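Local coordinates for protein osa (Shigella flexneri, PDB 4O7K), which suppresses the oncogenicity of Agrobacterium tumefaciens as a plasmid fertility inhibition factor, a member of the ParB/Srx superfamily, at residues R17-L22 against F76-L81; V123-I128 against A164-E169. The protein carries 1 engineered substitution. All coordinates share one frame; numbering follows the deposited sequence. Where two conformers were deposited one is given.

Contact 1 (R17-L22 against F76-L81); sequences RLDKEL and FYRAWL
Asp19 and Arg78 form a salt bridge between the two helices: in the conformer given here, one of two for Arg78, Asp19 OD1 lies 2.6 Å from Arg78 NE. The N-H...O angle is only 124°, so as a hydrogen bond it is weak; the carboxylate and guanidinium planes are turned 46° apart. A water makes a second link, donating to Asp19 OD2 and accepting from Arg78 NH2 at the in-plane edge of the guanidinium, 2.6 Å from that nitrogen. Arginine suits this place because its chain, extended from CG to NE with CG anti to the backbone N (chi1 176°), spans the gap at the solvent-facing border. Helix 17-22 carries its own ion pair, Arg17 NE to Glu21 OE2 at 2.9 Å, again in one of two arginine conformers.

Inward from the charges, Leu18 CD1 points into the interface. It sits over a face of the Tyr77 ring as a CH-pi contact, 4.1 Å from the centroid, and meets Leu81 CD1 at 3.7 Å. The second branch, Leu18 CD2, adds a contact with Tyr77 CD2 at 3.8 Å. Tyr77 offers a flat apolar face here and sends its OH to Glu14 and the backbone of Lys94.

The segments run nearly antiparallel, at 156°, and their axes approach to 10.2 Å. Helix 4-24 packs on helix 73-81, which also carries Phe76 to Phe154 of strand 153-158 and Trp80 to helix 140-148.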
loop_
_atom_site.group_PDB
_atom_site.type_symbol
_atom_site.label_atom_id
_atom_site.label_comp_id
_atom_site.label_asym_id
_atom_site.label_seq_id
_atom_site.Cartn_x
_atom_site.Cartn_y
_atom_site.Cartn_z
ATOM N N ARG A 17 7.696 17.261 0.443
ATOM C CA ARG A 17 6.605 17.451 -0.522
ATOM C C ARG A 17 5.356 16.727 -0.041
ATOM O O ARG A 17 4.247 17.276 -0.059
ATOM C CB ARG A 17 7.004 16.936 -1.912
ATOM C CG ARG A 17 5.994 17.230 -3.021
ATOM C CD ARG A 17 6.263 16.411 -4.299
ATOM N NE ARG A 17 5.425 15.208 -4.385
ATOM C CZ ARG A 17 5.432 14.353 -5.408
ATOM N NH1 ARG A 17 6.234 14.560 -6.446
ATOM N NH2 ARG A 17 4.636 13.293 -5.395
ATOM N N LEU A 18 5.551 15.486 0.390
ATOM C CA LEU A 18 4.463 14.671 0.910
ATOM C C LEU A 18 3.855 15.296 2.168
ATOM O O LEU A 18 2.642 15.250 2.361
ATOM C CB LEU A 18 4.965 13.255 1.199
ATOM C CG LEU A 18 5.294 12.474 -0.079
ATOM C CD1 LEU A 18 6.093 11.211 0.230
ATOM C CD2 LEU A 18 4.024 12.137 -0.853
ATOM N N ASP A 19 4.702 15.887 3.009
ATOM C CA ASP A 19 4.254 16.507 4.251
ATOM C C ASP A 19 3.223 17.570 3.934
ATOM O O ASP A 19 2.162 17.638 4.563
ATOM C CB ASP A 19 5.422 17.129 5.020
ATOM C CG ASP A 19 6.270 16.099 5.757
ATOM O OD1 ASP A 19 5.814 14.947 5.942
ATOM O OD2 ASP A 19 7.402 16.453 6.164
ATOM N N LYS A 20 3.537 18.382 2.930
ATOM C CA LYS A 20 2.648 19.457 2.502
ATOM C C LYS A 20 1.390 18.954 1.787
ATOM O O LYS A 20 0.301 19.460 2.038
ATOM C CB LYS A 20 3.407 20.430 1.605
ATOM C CG LYS A 20 4.596 21.043 2.312
ATOM C CD LYS A 20 5.218 22.166 1.519
ATOM C CE LYS A 20 6.308 22.828 2.338
ATOM N NZ LYS A 20 5.764 23.385 3.617
ATOM N N GLU A 21 1.534 17.973 0.898
ATOM C CA GLU A 21 0.375 17.413 0.203
ATOM C C GLU A 21 -0.590 16.829 1.218
ATOM O O GLU A 21 -1.805 16.992 1.105
ATOM C CB GLU A 21 0.785 16.344 -0.812
ATOM C CG GLU A 21 1.541 16.885 -2.011
ATOM C CD GLU A 21 2.082 15.790 -2.907
ATOM O OE1 GLU A 21 1.890 14.602 -2.579
ATOM O OE2 GLU A 21 2.698 16.118 -3.945
ATOM N N LEU A 22 -0.041 16.164 2.225
ATOM C CA LEU A 22 -0.850 15.557 3.280
ATOM C C LEU A 22 -1.530 16.620 4.133
ATOM O O LEU A 22 -2.686 16.457 4.543
ATOM C CB LEU A 22 0.017 14.644 4.155
ATOM C CG LEU A 22 0.340 13.285 3.535
ATOM C CD1 LEU A 22 1.502 12.626 4.259
ATOM C CD2 LEU A 22 -0.889 12.385 3.558
ATOM N N PHE A 76 1.582 6.247 3.244
ATOM C CA PHE A 76 2.282 4.971 3.137
ATOM C C PHE A 76 3.615 5.180 2.430
ATOM O O PHE A 76 4.653 4.688 2.883
ATOM C CB PHE A 76 1.404 3.962 2.387
ATOM C CG PHE A 76 2.022 2.604 2.228
ATOM C CD1 PHE A 76 1.826 1.622 3.189
ATOM C CD2 PHE A 76 2.769 2.296 1.102
ATOM C CE1 PHE A 76 2.371 0.360 3.028
ATOM C CE2 PHE A 76 3.309 1.035 0.935
ATOM C CZ PHE A 76 3.115 0.070 1.905
ATOM N N TYR A 77 3.555 5.923 1.323
ATOM C CA TYR A 77 4.723 6.310 0.544
ATOM C C TYR A 77 5.746 7.009 1.437
ATOM O O TYR A 77 6.920 6.650 1.434
ATOM C CB TYR A 77 4.282 7.214 -0.612
ATOM C CG TYR A 77 5.353 7.700 -1.573
ATOM C CD1 TYR A 77 6.565 7.025 -1.734
ATOM C CD2 TYR A 77 5.128 8.839 -2.339
ATOM C CE1 TYR A 77 7.522 7.491 -2.634
ATOM C CE2 TYR A 77 6.063 9.307 -3.222
ATOM C CZ TYR A 77 7.256 8.640 -3.371
ATOM O OH TYR A 77 8.166 9.135 -4.266
ATOM N N ARG A 78 5.290 8.000 2.199
ATOM C CA ARG A 78 6.167 8.740 3.112
ATOM C C ARG A 78 6.826 7.845 4.158
ATOM O O ARG A 78 8.024 7.966 4.431
ATOM C CB ARG A 78 5.388 9.849 3.816
ATOM C CG ARG A 78 6.201 10.608 4.848
ATOM C CD ARG A 78 5.389 11.710 5.509
ATOM N NE ARG A 78 6.200 12.464 6.466
ATOM C CZ ARG A 78 6.367 12.117 7.740
ATOM N NH1 ARG A 78 5.781 11.030 8.221
ATOM N NH2 ARG A 78 7.122 12.859 8.536
ATOM N N ALA A 79 6.042 6.953 4.753
ATOM C CA ALA A 79 6.566 6.044 5.771
ATOM C C ALA A 79 7.591 5.080 5.172
ATOM O O ALA A 79 8.583 4.707 5.819
ATOM C CB ALA A 79 5.426 5.277 6.426
ATOM N N TRP A 80 7.363 4.694 3.922
ATOM C CA TRP A 80 8.285 3.813 3.206
ATOM C C TRP A 80 9.604 4.537 2.926
ATOM O O TRP A 80 10.680 3.977 3.115
ATOM C CB TRP A 80 7.640 3.321 1.903
ATOM C CG TRP A 80 8.388 2.252 1.173
ATOM C CD1 TRP A 80 9.595 1.683 1.525
ATOM C CD2 TRP A 80 7.998 1.639 -0.059
ATOM N NE1 TRP A 80 9.960 0.741 0.584
ATOM C CE2 TRP A 80 9.001 0.698 -0.401
ATOM C CE3 TRP A 80 6.888 1.787 -0.916
ATOM C CZ2 TRP A 80 8.927 -0.092 -1.545
ATOM C CZ3 TRP A 80 6.814 1.002 -2.050
ATOM C CH2 TRP A 80 7.830 0.070 -2.357
ATOM N N LEU A 81 9.516 5.791 2.496
ATOM C CA LEU A 81 10.708 6.599 2.288
ATOM C C LEU A 81 11.513 6.762 3.583
ATOM O O LEU A 81 12.723 6.978 3.544
ATOM C CB LEU A 81 10.336 7.972 1.732
ATOM C CG LEU A 81 9.939 8.003 0.259
ATOM C CD1 LEU A 81 9.273 9.326 -0.076
ATOM C CD2 LEU A 81 11.138 7.769 -0.646
HETATM O O HOH W 1 8.794 14.671 7.746
#

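Contact 2 (V123-I128 against A164-E169); sequences VSPTMI and AVMLAE
With CG anti to its carbonyl carbon (chi1 -74°), Leu167 brings its forked end to the strand, while Met166, extended through chi2, bends at chi3 (-52°) and presents its sulfur to Pro125. The two residues meet the proline ring at different atoms. Leu167 CG lies 3.8 Å from Pro125 CD, and Met166 SD lies 3.8 Å from Pro125 CB; each side chain crosses the ring at about a right angle. Proline suits this position because its compact ring offers the helix a rigid apolar surface, whereas a flexible methionine can fit its sulfur against that surface at the exposed border. Deeper in, Leu167 CD1 meets Val123 CG2 at 3.9 Å, one branched chain against another. No hydrogen bond joins the segments, so apolar contact alone connects them here.

Beyond the two segments, Leu167 touches Val134 and Pro125 touches Phe132, both of strand 131-136. Ala164 and Ala168, small enough for close approach, turn to strand 67-72. Helix 161-171 therefore packs between parts of two sheets. The axis of 164-169 comes within 7.8 Å of that of 123-128, at 76°, a helix-on-sheet packing in a mixed helix-and-sheet domain of the plasmid fertility inhibition factor family, in the ParB/Srx clan.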
loop_
_atom_site.group_PDB
_atom_site.type_symbol
_atom_site.label_atom_id
_atom_site.label_comp_id
_atom_site.label_asym_id
_atom_site.label_seq_id
_atom_site.Cartn_x
_atom_site.Cartn_y
_atom_site.Cartn_z
ATOM N N VAL A 123 3.041 -6.066 4.997
ATOM C CA VAL A 123 3.960 -5.045 5.482
ATOM C C VAL A 123 4.019 -5.043 7.006
ATOM O O VAL A 123 3.267 -5.748 7.677
ATOM C CB VAL A 123 3.567 -3.631 5.003
ATOM C CG1 VAL A 123 3.473 -3.584 3.465
ATOM C CG2 VAL A 123 2.258 -3.211 5.649
ATOM N N SER A 124 4.923 -4.231 7.543
ATOM C CA SER A 124 5.116 -4.166 8.977
ATOM C C SER A 124 5.569 -2.779 9.389
ATOM O O SER A 124 6.343 -2.138 8.681
ATOM C CB SER A 124 6.143 -5.211 9.421
ATOM O OG SER A 124 5.753 -6.509 9.010
ATOM N N PRO A 125 5.087 -2.307 10.545
ATOM C CA PRO A 125 5.640 -1.084 11.116
ATOM C C PRO A 125 7.037 -1.392 11.640
ATOM O O PRO A 125 7.288 -2.538 12.014
ATOM C CB PRO A 125 4.686 -0.764 12.262
ATOM C CG PRO A 125 4.124 -2.091 12.652
ATOM C CD PRO A 125 4.049 -2.905 11.395
ATOM N N THR A 126 7.924 -0.403 11.666
ATOM C CA THR A 126 9.262 -0.617 12.197
ATOM C C THR A 126 9.857 0.720 12.631
ATOM O O THR A 126 9.234 1.774 12.471
ATOM C CB THR A 126 10.186 -1.337 11.156
ATOM O OG1 THR A 126 11.380 -1.819 11.800
ATOM C CG2 THR A 126 10.548 -0.424 9.989
ATOM N N MET A 127 11.062 0.664 13.193
ATOM C CA MET A 127 11.754 1.845 13.695
ATOM C C MET A 127 13.106 1.948 12.995
ATOM O O MET A 127 13.860 0.978 12.945
ATOM C CB MET A 127 11.921 1.761 15.219
ATOM C CG MET A 127 12.448 3.022 15.906
ATOM S SD MET A 127 14.237 3.213 15.764
ATOM C CE MET A 127 14.788 1.752 16.626
ATOM N N ILE A 128 13.392 3.120 12.439
ATOM C CA ILE A 128 14.639 3.365 11.727
ATOM C C ILE A 128 15.210 4.673 12.232
ATOM O O ILE A 128 14.537 5.698 12.171
ATOM C CB ILE A 128 14.437 3.457 10.198
ATOM C CG1 ILE A 128 14.009 2.099 9.623
ATOM C CG2 ILE A 128 15.711 3.958 9.520
ATOM C CD1 ILE A 128 15.073 1.016 9.693
ATOM N N ALA A 164 -1.057 -3.871 13.292
ATOM C CA ALA A 164 -2.073 -3.295 12.421
ATOM C C ALA A 164 -2.543 -1.954 12.969
ATOM O O ALA A 164 -2.715 -0.997 12.223
ATOM C CB ALA A 164 -3.254 -4.254 12.260
ATOM N N VAL A 165 -2.714 -1.871 14.284
ATOM C CA VAL A 165 -3.179 -0.626 14.875
ATOM C C VAL A 165 -2.110 0.462 14.736
ATOM O O VAL A 165 -2.435 1.624 14.458
ATOM C CB VAL A 165 -3.588 -0.820 16.359
ATOM C CG1 VAL A 165 -3.787 0.525 17.047
ATOM C CG2 VAL A 165 -4.875 -1.643 16.439
ATOM N N MET A 166 -0.841 0.078 14.893
ATOM C CA MET A 166 0.284 0.988 14.689
ATOM C C MET A 166 0.353 1.515 13.253
ATOM O O MET A 166 0.552 2.710 13.032
ATOM C CB MET A 166 1.602 0.282 15.040
ATOM C CG MET A 166 2.687 1.219 15.467
ATOM S SD MET A 166 4.163 0.260 15.919
ATOM C CE MET A 166 3.481 -0.921 17.074
ATOM N N LEU A 167 0.202 0.623 12.275
ATOM C CA LEU A 167 0.109 1.048 10.880
ATOM C C LEU A 167 -1.053 2.031 10.671
ATOM O O LEU A 167 -0.879 3.117 10.102
ATOM C CB LEU A 167 -0.058 -0.165 9.960
ATOM C CG LEU A 167 1.208 -1.004 9.766
ATOM C CD1 LEU A 167 0.867 -2.373 9.181
ATOM C CD2 LEU A 167 2.213 -0.279 8.883
ATOM N N ALA A 168 -2.240 1.649 11.132
ATOM C CA ALA A 168 -3.412 2.510 11.002
ATOM C C ALA A 168 -3.156 3.886 11.629
ATOM O O ALA A 168 -3.479 4.909 11.031
ATOM C CB ALA A 168 -4.632 1.845 11.635
ATOM N N GLU A 169 -2.529 3.905 12.809
ATOM C CA GLU A 169 -2.173 5.164 13.463
ATOM C C GLU A 169 -1.383 6.106 12.558
ATOM O O GLU A 169 -1.730 7.279 12.414
ATOM C CB GLU A 169 -1.345 4.905 14.728
ATOM C CG GLU A 169 -0.843 6.188 15.378
ATOM C CD GLU A 169 0.077 5.934 16.564
ATOM O OE1 GLU A 169 0.203 4.770 16.991
ATOM O OE2 GLU A 169 0.684 6.902 17.062
#

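Contact 1 closes before contact 2 opens, so the two follow each other along the chain, and their centres lie 15 Å apart. They meet directly where Phe76 CZ packs against Val123 CG1 at 4.0 Å, joining helix 73-81 to strand 118-128. Contact 1 attaches the N-terminal helix 4-24 to helix 73-81, which directly follows strand 67-72 of the three-stranded antiparallel sheet. Contact 2 sets helix 161-171 across strand 118-128 of the five-stranded mixed sheet. Strand 153-158 serves both: Phe154 meets Phe76 edge-to-face, and Leu157 pairs with Val123 through backbone hydrogen bonding. The N-terminal helix and helix 161-171 therefore pack on elements that touch each other.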